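Local coordinates for SusD-like carbohydrate binding protein BF1063 (Bacteroides fragilis NCTC 9343, PDB 3I4G), which probably binds carbohydrate at the outer membrane of the bacterium, as a member of the SusD family, at residues L398-Q403 and I439-R444; T207-K212 and Y394-V399. One frame throughout, in Å; residues are numbered along the deposited sequence. Where two conformers were deposited one is given.

In the fold
Helix 387-400 is the element common to both contacts, and L398 and V399 belong to each. It meets helix 197-211 through interaction 2, a buried contact of three side chains, and helix 433-447 through interaction 1, a water-bridged ion pair at the surface. The two centres lie about 8 Å apart, and the contacts touch directly where V440 CG2 packs on L395 CD2 at 3.6 Å. W461 is shared as well: it makes a cation-pi contact with R441 of interaction 1 and donates a hydrogen bond to E396 of interaction 2. Both centres are some 18 to 20 Å from the centre of the chain.

Interaction 1: residues L398-Q403 and I439-R444; sequences LVEDNQ and IVRHER
E400 and R441 meet through a carboxylate oxygen and a guanidinium nitrogen, in a salt bridge that is long: E400 OE2 stands 3.9 Å from R441 NH2. The approach is oblique to the guanidinium, whose plane is turned 32° from that of the carboxylate, and the two side chains cross at about a right angle. A water makes up for the distance. It donates a hydrogen bond to E400 OE2 at 2.7 Å and accepts one from R441 NE at 2.9 Å, lying in the guanidinium plane at its edge, so that the ion pair is partly direct and partly relayed.

The two chains reach this point differently. E400 bends at its second torsion (chi2 -68°), which swings the carboxylate toward the other helix, whereas R441 runs extended from CG to NE. The stronger partner of E400 OE2 is R437, one turn earlier on the arginine's own helix, which makes a salt bridge through NE; the R441 guanidinium makes a cation-pi contact with W461. Behind E400 the helix closes in a Schellman motif, with N402 at positive phi and Q403 N bonded to L398 O at 3.0 Å.

The pair therefore links the C-terminal end of helix 387-400 to helix 433-447, while W214 of helix 214-227 touches E400 and helix 454-461 contributes W461.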
ATOM      1  N   LEU A 398      16.851 -11.203  -7.389  1.00  8.68           N
ATOM      2  CA  LEU A 398      18.128 -11.631  -7.995  1.00  8.74           C
ATOM      3  C   LEU A 398      19.296 -11.234  -7.116  1.00 10.33           C
ATOM      4  O   LEU A 398      20.228 -12.026  -6.914  1.00 10.06           O
ATOM      5  CB  LEU A 398      18.332 -11.013  -9.371  1.00  9.05           C
ATOM      6  CG  LEU A 398      17.401 -11.453 -10.487  1.00  9.15           C
ATOM      7  CD1 LEU A 398      17.734 -10.587 -11.740  1.00 10.93           C
ATOM      8  CD2 LEU A 398      17.524 -12.940 -10.806  1.00 10.09           C
ATOM      9  N   VAL A 399      19.287  -9.995  -6.622  1.00  8.99           N
ATOM     10  CA  VAL A 399      20.338  -9.508  -5.729  1.00 10.34           C
ATOM     11  C   VAL A 399      20.435 -10.368  -4.468  1.00  9.08           C
ATOM     12  O   VAL A 399      21.514 -10.849  -4.090  1.00 11.27           O
ATOM     13  CB  VAL A 399      20.089  -8.080  -5.321  1.00 10.34           C
ATOM     14  CG1 VAL A 399      21.030  -7.646  -4.147  1.00 15.14           C
ATOM     15  CG2 VAL A 399      20.239  -7.162  -6.539  1.00 11.97           C
ATOM     16  N   GLU A 400      19.305 -10.679  -3.868  1.00  9.98           N
ATOM     17  CA  GLU A 400      19.311 -11.450  -2.611  1.00 10.99           C
ATOM     18  C   GLU A 400      19.632 -12.901  -2.835  1.00 10.42           C
ATOM     19  O   GLU A 400      20.150 -13.578  -1.924  1.00 12.89           O
ATOM     20  CB  GLU A 400      17.959 -11.313  -1.904  1.00 10.67           C
ATOM     21  CG  GLU A 400      17.617  -9.940  -1.428  1.00  9.54           C
ATOM     22  CD  GLU A 400      18.475  -9.427  -0.300  1.00 14.72           C
ATOM     23  OE1 GLU A 400      19.314 -10.164   0.252  1.00 15.85           O
ATOM     24  OE2 GLU A 400      18.345  -8.232   0.024  1.00 15.52           O
ATOM     25  N   ASP A 401      19.388 -13.403  -4.055  1.00 11.61           N
ATOM     26  CA  ASP A 401      19.725 -14.788  -4.420  1.00 12.83           C
ATOM     27  C   ASP A 401      21.153 -14.905  -4.956  1.00 13.59           C
ATOM     28  O   ASP A 401      21.518 -15.962  -5.464  1.00 14.09           O
ATOM     29  CB  ASP A 401      18.749 -15.321  -5.448  1.00 11.98           C
ATOM     30  CG  ASP A 401      18.811 -16.834  -5.607  1.00 13.00           C
ATOM     31  OD1 ASP A 401      18.940 -17.539  -4.570  1.00 15.81           O
ATOM     32  OD2 ASP A 401      18.656 -17.318  -6.748  1.00 13.94           O
ATOM     33  N   ASN A 402      21.962 -13.863  -4.890  0.50 12.83           N
ATOM     34  CA  ASN A 402      23.351 -14.011  -5.353  0.50 12.19           C
ATOM     35  C   ASN A 402      23.465 -14.322  -6.864  0.50 14.20           C
ATOM     36  O   ASN A 402      24.388 -15.006  -7.303  0.50 13.27           O
ATOM     37  CB  ASN A 402      24.102 -15.060  -4.478  0.50 13.80           C
ATOM     38  CG  ASN A 402      24.193 -14.639  -3.011  0.50 18.22           C
ATOM     39  OD1 ASN A 402      24.503 -13.485  -2.697  0.50 23.74           O
ATOM     40  ND2 ASN A 402      23.940 -15.583  -2.108  0.50 25.71           N
ATOM     41  N   GLN A 403      22.535 -13.808  -7.662  0.50 13.10           N
ATOM     42  CA  GLN A 403      22.610 -13.981  -9.112  0.50 13.60           C
ATOM     43  C   GLN A 403      23.309 -12.718  -9.707  0.50 14.10           C
ATOM     44  O   GLN A 403      23.049 -11.618  -9.269  0.50 17.32           O
ATOM     45  CB  GLN A 403      21.219 -14.283  -9.720  0.50 13.88           C
ATOM     46  CG  GLN A 403      20.516 -15.583  -9.196  0.50 15.15           C
ATOM     47  CD  GLN A 403      19.211 -15.964  -9.951  0.50 13.37           C
ATOM     48  OE1 GLN A 403      19.161 -15.890 -11.187  0.50 12.38           O
ATOM     49  NE2 GLN A 403      18.153 -16.376  -9.200  0.50 12.35           N
ATOM     50  N   ILE A 439      20.285   0.536  -3.346  1.00 10.31           N
ATOM     51  CA  ILE A 439      19.750   1.279  -4.467  1.00 10.99           C
ATOM     52  C   ILE A 439      18.344   0.768  -4.809  1.00 11.15           C
ATOM     53  O   ILE A 439      17.440   1.565  -5.047  1.00 10.74           O
ATOM     54  CB  ILE A 439      20.676   1.153  -5.685  1.00 10.82           C
ATOM     55  CG1 ILE A 439      21.973   1.900  -5.424  1.00 13.34           C
ATOM     56  CG2 ILE A 439      19.993   1.637  -6.979  1.00 12.80           C
ATOM     57  CD1 ILE A 439      23.085   1.593  -6.423  1.00 15.26           C
ATOM     58  N   VAL A 440      18.153  -0.551  -4.839  1.00 10.23           N
ATOM     59  CA  VAL A 440      16.838  -1.104  -5.181  1.00  9.13           C
ATOM     60  C   VAL A 440      15.814  -0.790  -4.092  1.00 10.23           C
ATOM     61  O   VAL A 440      14.670  -0.451  -4.390  1.00 10.58           O
ATOM     62  CB  VAL A 440      16.908  -2.614  -5.474  1.00 10.58           C
ATOM     63  CG1 VAL A 440      15.548  -3.113  -5.896  1.00 13.03           C
ATOM     64  CG2 VAL A 440      17.889  -2.899  -6.576  1.00 15.32           C
ATOM     65  N   ARG A 441      16.189  -0.932  -2.829  1.00  8.90           N
ATOM     66  CA  ARG A 441      15.263  -0.618  -1.736  1.00  8.31           C
ATOM     67  C   ARG A 441      14.854   0.820  -1.799  1.00  9.34           C
ATOM     68  O   ARG A 441      13.680   1.153  -1.599  1.00  9.14           O
ATOM     69  CB  ARG A 441      15.867  -0.918  -0.360  1.00  8.75           C
ATOM     70  CG  ARG A 441      16.047  -2.396  -0.131  1.00  9.43           C
ATOM     71  CD  ARG A 441      16.426  -2.683   1.294  1.00  9.69           C
ATOM     72  NE  ARG A 441      16.565  -4.131   1.520  1.00 10.64           N
ATOM     73  CZ  ARG A 441      16.872  -4.667   2.697  1.00  9.92           C
ATOM     74  NH1 ARG A 441      17.162  -3.887   3.721  1.00 10.96           N
ATOM     75  NH2 ARG A 441      16.924  -5.999   2.826  1.00  9.41           N
ATOM     76  N   HIS A 442      15.815   1.687  -2.087  1.00  8.73           N
ATOM     77  CA  HIS A 442      15.509   3.106  -2.194  1.00  8.92           C
ATOM     78  C   HIS A 442      14.607   3.396  -3.397  1.00 10.12           C
ATOM     79  O   HIS A 442      13.660   4.192  -3.300  1.00  9.62           O
ATOM     80  CB  HIS A 442      16.796   3.922  -2.300  1.00  9.74           C
ATOM     81  CG  HIS A 442      16.544   5.373  -2.477  1.00 10.41           C
ATOM     82  ND1 HIS A 442      16.613   6.001  -3.699  1.00 12.37           N
ATOM     83  CD2 HIS A 442      16.120   6.302  -1.594  1.00 12.18           C
ATOM     84  CE1 HIS A 442      16.261   7.276  -3.546  1.00 11.48           C
ATOM     85  NE2 HIS A 442      15.982   7.484  -2.276  1.00 11.92           N
ATOM     86  N   GLU A 443      14.875   2.782  -4.552  1.00  9.98           N
ATOM     87  CA  GLU A 443      14.055   3.025  -5.710  1.00 10.08           C
ATOM     88  C   GLU A 443      12.638   2.557  -5.441  1.00 10.95           C
ATOM     89  O   GLU A 443      11.686   3.206  -5.847  1.00 10.78           O
ATOM     90  CB  GLU A 443      14.643   2.338  -6.947  1.00 11.52           C
ATOM     91  CG  GLU A 443      13.939   2.727  -8.215  1.00 10.55           C
ATOM     92  CD  GLU A 443      14.175   4.200  -8.573  1.00 11.53           C
ATOM     93  OE1 GLU A 443      15.256   4.782  -8.252  1.00 12.08           O
ATOM     94  OE2 GLU A 443      13.294   4.791  -9.215  1.00 12.02           O
ATOM     95  N   ARG A 444      12.488   1.412  -4.791  1.00  9.89           N
ATOM     96  CA  ARG A 444      11.217   0.912  -4.449  1.00  9.06           C
ATOM     97  C   ARG A 444      10.473   1.904  -3.538  1.00  8.93           C
ATOM     98  O   ARG A 444       9.276   2.157  -3.691  1.00  9.68           O
ATOM     99  CB  ARG A 444      11.385  -0.456  -3.774  1.00 12.68           C
ATOM    100  CG  ARG A 444      10.145  -1.134  -3.437  1.00 10.83           C
ATOM    101  CD  ARG A 444      10.490  -2.498  -2.764  1.00 11.22           C
ATOM    102  NE  ARG A 444       9.273  -3.142  -2.371  1.00 10.71           N
ATOM    103  CZ  ARG A 444       8.625  -4.067  -3.047  1.00  8.90           C
ATOM    104  NH1 ARG A 444       9.082  -4.557  -4.205  1.00 10.47           N
ATOM    105  NH2 ARG A 444       7.503  -4.495  -2.537  1.00 10.34           N
TER
HETATM  106  O   HOH W   1      16.177  -6.645   0.048  1.00 14.49           O

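Interaction 2: residues T207-K212 and Y394-V399; sequences TCMLQK and YLECLV
M209, a selenomethionine in this crystal, reaches from helix 197-211 to C397 and E396 on helix 387-400. Its CB points toward the partner helix at the level where the backbones come nearest, M209 CA and C397 CA being 7.3 Å apart. The next atom makes the nearest approach, M209 CG lying 3.4 Å from C397 SG in the conformer described here, one of two. Beyond it the selenium passes the same sulfur, M209 SE to C397 SG measuring 3.7 Å, and also approaches the carboxylate of E396, with M209 SE 3.8 Å from E396 OE1. At that point the chain bends (chi3 -48°) before ending in CE.

E396 arrives across the selenomethionine at about a right angle, its chain fully extended (chi2 180°). Its buried carboxylate is satisfied on both oxygens: OE1 pairs with R460 in a salt bridge and OE2 accepts a hydrogen bond from W461 NE1. The selenium thus packs against a charged group whose polar needs are met from helix 454-461.

W214 of helix 214-227, with W456 and R460 of helix 454-461, also touches M209. The whole is side-chain packing between neighbouring helices, consistent with the TPR-like helical framework of SusD-family proteins.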
ATOM      1  N   THR A 207       4.975 -13.538  -1.572  1.00  9.04           N
ATOM      2  CA  THR A 207       5.011 -14.631  -0.574  1.00  8.45           C
ATOM      3  C   THR A 207       6.420 -15.184  -0.488  1.00  8.65           C
ATOM      4  O   THR A 207       6.965 -15.379   0.603  1.00  8.78           O
ATOM      5  CB  THR A 207       4.020 -15.723  -0.955  1.00  9.13           C
ATOM      6  OG1 THR A 207       2.699 -15.184  -0.931  1.00  9.65           O
ATOM      7  CG2 THR A 207       4.087 -16.925   0.019  1.00  8.39           C
ATOM      8  N   CYS A 208       7.049 -15.429  -1.624  1.00  8.87           N
ATOM      9  CA  CYS A 208       8.399 -15.959  -1.612  1.00  8.53           C
ATOM     10  C   CYS A 208       9.397 -14.989  -0.966  1.00  9.21           C
ATOM     11  O   CYS A 208      10.335 -15.410  -0.294  1.00  9.53           O
ATOM     12  CB  CYS A 208       8.864 -16.303  -3.024  1.00  9.12           C
ATOM     13  SG  CYS A 208       8.018 -17.652  -3.862  1.00 11.32           S
HETATM   14  N   MSE A 209       9.234 -13.688  -1.171  0.50  8.91           N
HETATM   15  CA  MSE A 209      10.145 -12.744  -0.525  0.50  9.71           C
HETATM   16  C   MSE A 209       9.957 -12.800   1.005  0.50 10.27           C
HETATM   17  O   MSE A 209      10.912 -12.644   1.750  0.50  9.56           O
HETATM   18  CB  MSE A 209       9.984 -11.316  -1.078  0.50 11.37           C
HETATM   19  CG  MSE A 209      10.358 -11.166  -2.570  0.50  9.91           C
HETATM   20 SE   MSE A 209      10.644  -9.302  -3.089  0.38 10.21          SE
HETATM   21  CE  MSE A 209       9.076  -8.547  -2.319  0.50 13.61           C
ATOM     22  N   LEU A 210       8.736 -13.007   1.489  1.00 10.45           N
ATOM     23  CA  LEU A 210       8.531 -13.154   2.929  1.00 10.76           C
ATOM     24  C   LEU A 210       9.223 -14.391   3.485  1.00 11.62           C
ATOM     25  O   LEU A 210       9.702 -14.406   4.625  1.00 12.97           O
ATOM     26  CB  LEU A 210       7.036 -13.241   3.274  1.00 12.92           C
ATOM     27  CG  LEU A 210       6.221 -11.992   3.223  1.00 15.42           C
ATOM     28  CD1 LEU A 210       4.770 -12.357   3.576  1.00 15.46           C
ATOM     29  CD2 LEU A 210       6.793 -10.927   4.184  1.00 17.03           C
ATOM     30  N   GLN A 211       9.228 -15.462   2.697  1.00 10.72           N
ATOM     31  CA  GLN A 211       9.938 -16.685   3.049  1.00 10.20           C
ATOM     32  C   GLN A 211      11.452 -16.595   2.903  1.00 10.58           C
ATOM     33  O   GLN A 211      12.168 -17.497   3.321  1.00 11.60           O
ATOM     34  CB  GLN A 211       9.533 -17.805   2.114  1.00 11.26           C
ATOM     35  CG  GLN A 211       8.048 -18.214   2.120  1.00 10.20           C
ATOM     36  CD  GLN A 211       7.797 -19.291   1.106  1.00 10.77           C
ATOM     37  OE1 GLN A 211       7.995 -19.067  -0.099  1.00 10.86           O
ATOM     38  NE2 GLN A 211       7.389 -20.467   1.564  1.00 10.51           N
ATOM     39  N   LYS A 212      11.892 -15.505   2.289  0.50 10.25           N
ATOM     40  CA  LYS A 212      13.268 -15.285   1.904  0.50  9.76           C
ATOM     41  C   LYS A 212      13.709 -16.399   0.920  0.50  9.77           C
ATOM     42  O   LYS A 212      14.886 -16.747   0.854  0.50 11.77           O
ATOM     43  CB  LYS A 212      14.172 -15.096   3.154  0.50 10.55           C
ATOM     44  CG  LYS A 212      13.797 -13.833   4.002  0.50  8.03           C
ATOM     45  CD  LYS A 212      14.736 -13.605   5.218  0.50 14.82           C
ATOM     46  CE  LYS A 212      14.472 -12.272   5.900  0.50 17.11           C
ATOM     47  NZ  LYS A 212      13.121 -12.154   6.531  0.50 23.83           N
ATOM     48  N   TYR A 394      11.670  -8.416  -8.977  1.00  9.07           N
ATOM     49  CA  TYR A 394      12.560  -9.328  -9.684  1.00  8.32           C
ATOM     50  C   TYR A 394      14.016  -8.994  -9.377  1.00  8.41           C
ATOM     51  O   TYR A 394      14.788  -9.854  -9.003  1.00  9.45           O
ATOM     52  CB  TYR A 394      12.277  -9.252 -11.180  1.00  8.64           C
ATOM     53  CG  TYR A 394      13.209 -10.071 -12.048  1.00  8.82           C
ATOM     54  CD1 TYR A 394      13.384 -11.433 -11.850  1.00  8.84           C
ATOM     55  CD2 TYR A 394      13.904  -9.491 -13.100  1.00 10.36           C
ATOM     56  CE1 TYR A 394      14.230 -12.156 -12.638  1.00 10.89           C
ATOM     57  CE2 TYR A 394      14.709 -10.238 -13.935  1.00  9.61           C
ATOM     58  CZ  TYR A 394      14.886 -11.559 -13.679  1.00  9.38           C
ATOM     59  OH  TYR A 394      15.709 -12.282 -14.518  1.00 14.35           O
ATOM     60  N   LEU A 395      14.382  -7.714  -9.518  1.00  8.92           N
ATOM     61  CA  LEU A 395      15.752  -7.286  -9.278  1.00  8.10           C
ATOM     62  C   LEU A 395      16.133  -7.519  -7.810  1.00  8.35           C
ATOM     63  O   LEU A 395      17.231  -8.016  -7.542  1.00  8.74           O
ATOM     64  CB  LEU A 395      15.926  -5.827  -9.681  1.00  8.09           C
ATOM     65  CG  LEU A 395      17.351  -5.271  -9.537  1.00  8.96           C
ATOM     66  CD1 LEU A 395      18.378  -6.095 -10.328  1.00 10.76           C
ATOM     67  CD2 LEU A 395      17.368  -3.808  -9.977  1.00 11.08           C
ATOM     68  N   GLU A 396      15.280  -7.161  -6.861  1.00  9.16           N
ATOM     69  CA  GLU A 396      15.574  -7.400  -5.449  1.00  8.36           C
ATOM     70  C   GLU A 396      15.848  -8.875  -5.218  1.00  8.87           C
ATOM     71  O   GLU A 396      16.802  -9.238  -4.531  1.00 10.33           O
ATOM     72  CB  GLU A 396      14.434  -6.914  -4.551  1.00  8.28           C
ATOM     73  CG  GLU A 396      14.633  -7.221  -3.075  1.00  9.94           C
ATOM     74  CD  GLU A 396      13.536  -6.756  -2.155  1.00  9.75           C
ATOM     75  OE1 GLU A 396      12.597  -6.052  -2.567  1.00 10.28           O
ATOM     76  OE2 GLU A 396      13.672  -7.116  -0.967  1.00  9.85           O
ATOM     77  N   CYS A 397      15.024  -9.738  -5.784  1.00  8.02           N
ATOM     78  CA  CYS A 397      15.176 -11.185  -5.606  1.00  8.77           C
ATOM     79  C   CYS A 397      16.487 -11.683  -6.207  1.00  9.94           C
ATOM     80  O   CYS A 397      17.163 -12.541  -5.613  1.00  9.21           O
ATOM     81  CB  CYS A 397      13.979 -11.964  -6.172  1.00  7.44           C
ATOM     82  SG  CYS A 397      12.467 -11.787  -5.222  1.00 11.17           S
ATOM     83  N   LEU A 398      16.851 -11.203  -7.389  1.00  8.68           N
ATOM     84  CA  LEU A 398      18.128 -11.631  -7.995  1.00  8.74           C
ATOM     85  C   LEU A 398      19.296 -11.234  -7.116  1.00 10.33           C
ATOM     86  O   LEU A 398      20.228 -12.026  -6.914  1.00 10.06           O
ATOM     87  CB  LEU A 398      18.332 -11.013  -9.371  1.00  9.05           C
ATOM     88  CG  LEU A 398      17.401 -11.453 -10.487  1.00  9.15           C
ATOM     89  CD1 LEU A 398      17.734 -10.587 -11.740  1.00 10.93           C
ATOM     90  CD2 LEU A 398      17.524 -12.940 -10.806  1.00 10.09           C
ATOM     91  N   VAL A 399      19.287  -9.995  -6.622  1.00  8.99           N
ATOM     92  CA  VAL A 399      20.338  -9.508  -5.729  1.00 10.34           C
ATOM     93  C   VAL A 399      20.435 -10.368  -4.468  1.00  9.08           C
ATOM     94  O   VAL A 399      21.514 -10.849  -4.090  1.00 11.27           O
ATOM     95  CB  VAL A 399      20.089  -8.080  -5.321  1.00 10.34           C
ATOM     96  CG1 VAL A 399      21.030  -7.646  -4.147  1.00 15.14           C
ATOM     97  CG2 VAL A 399      20.239  -7.162  -6.539  1.00 11.97           C
TER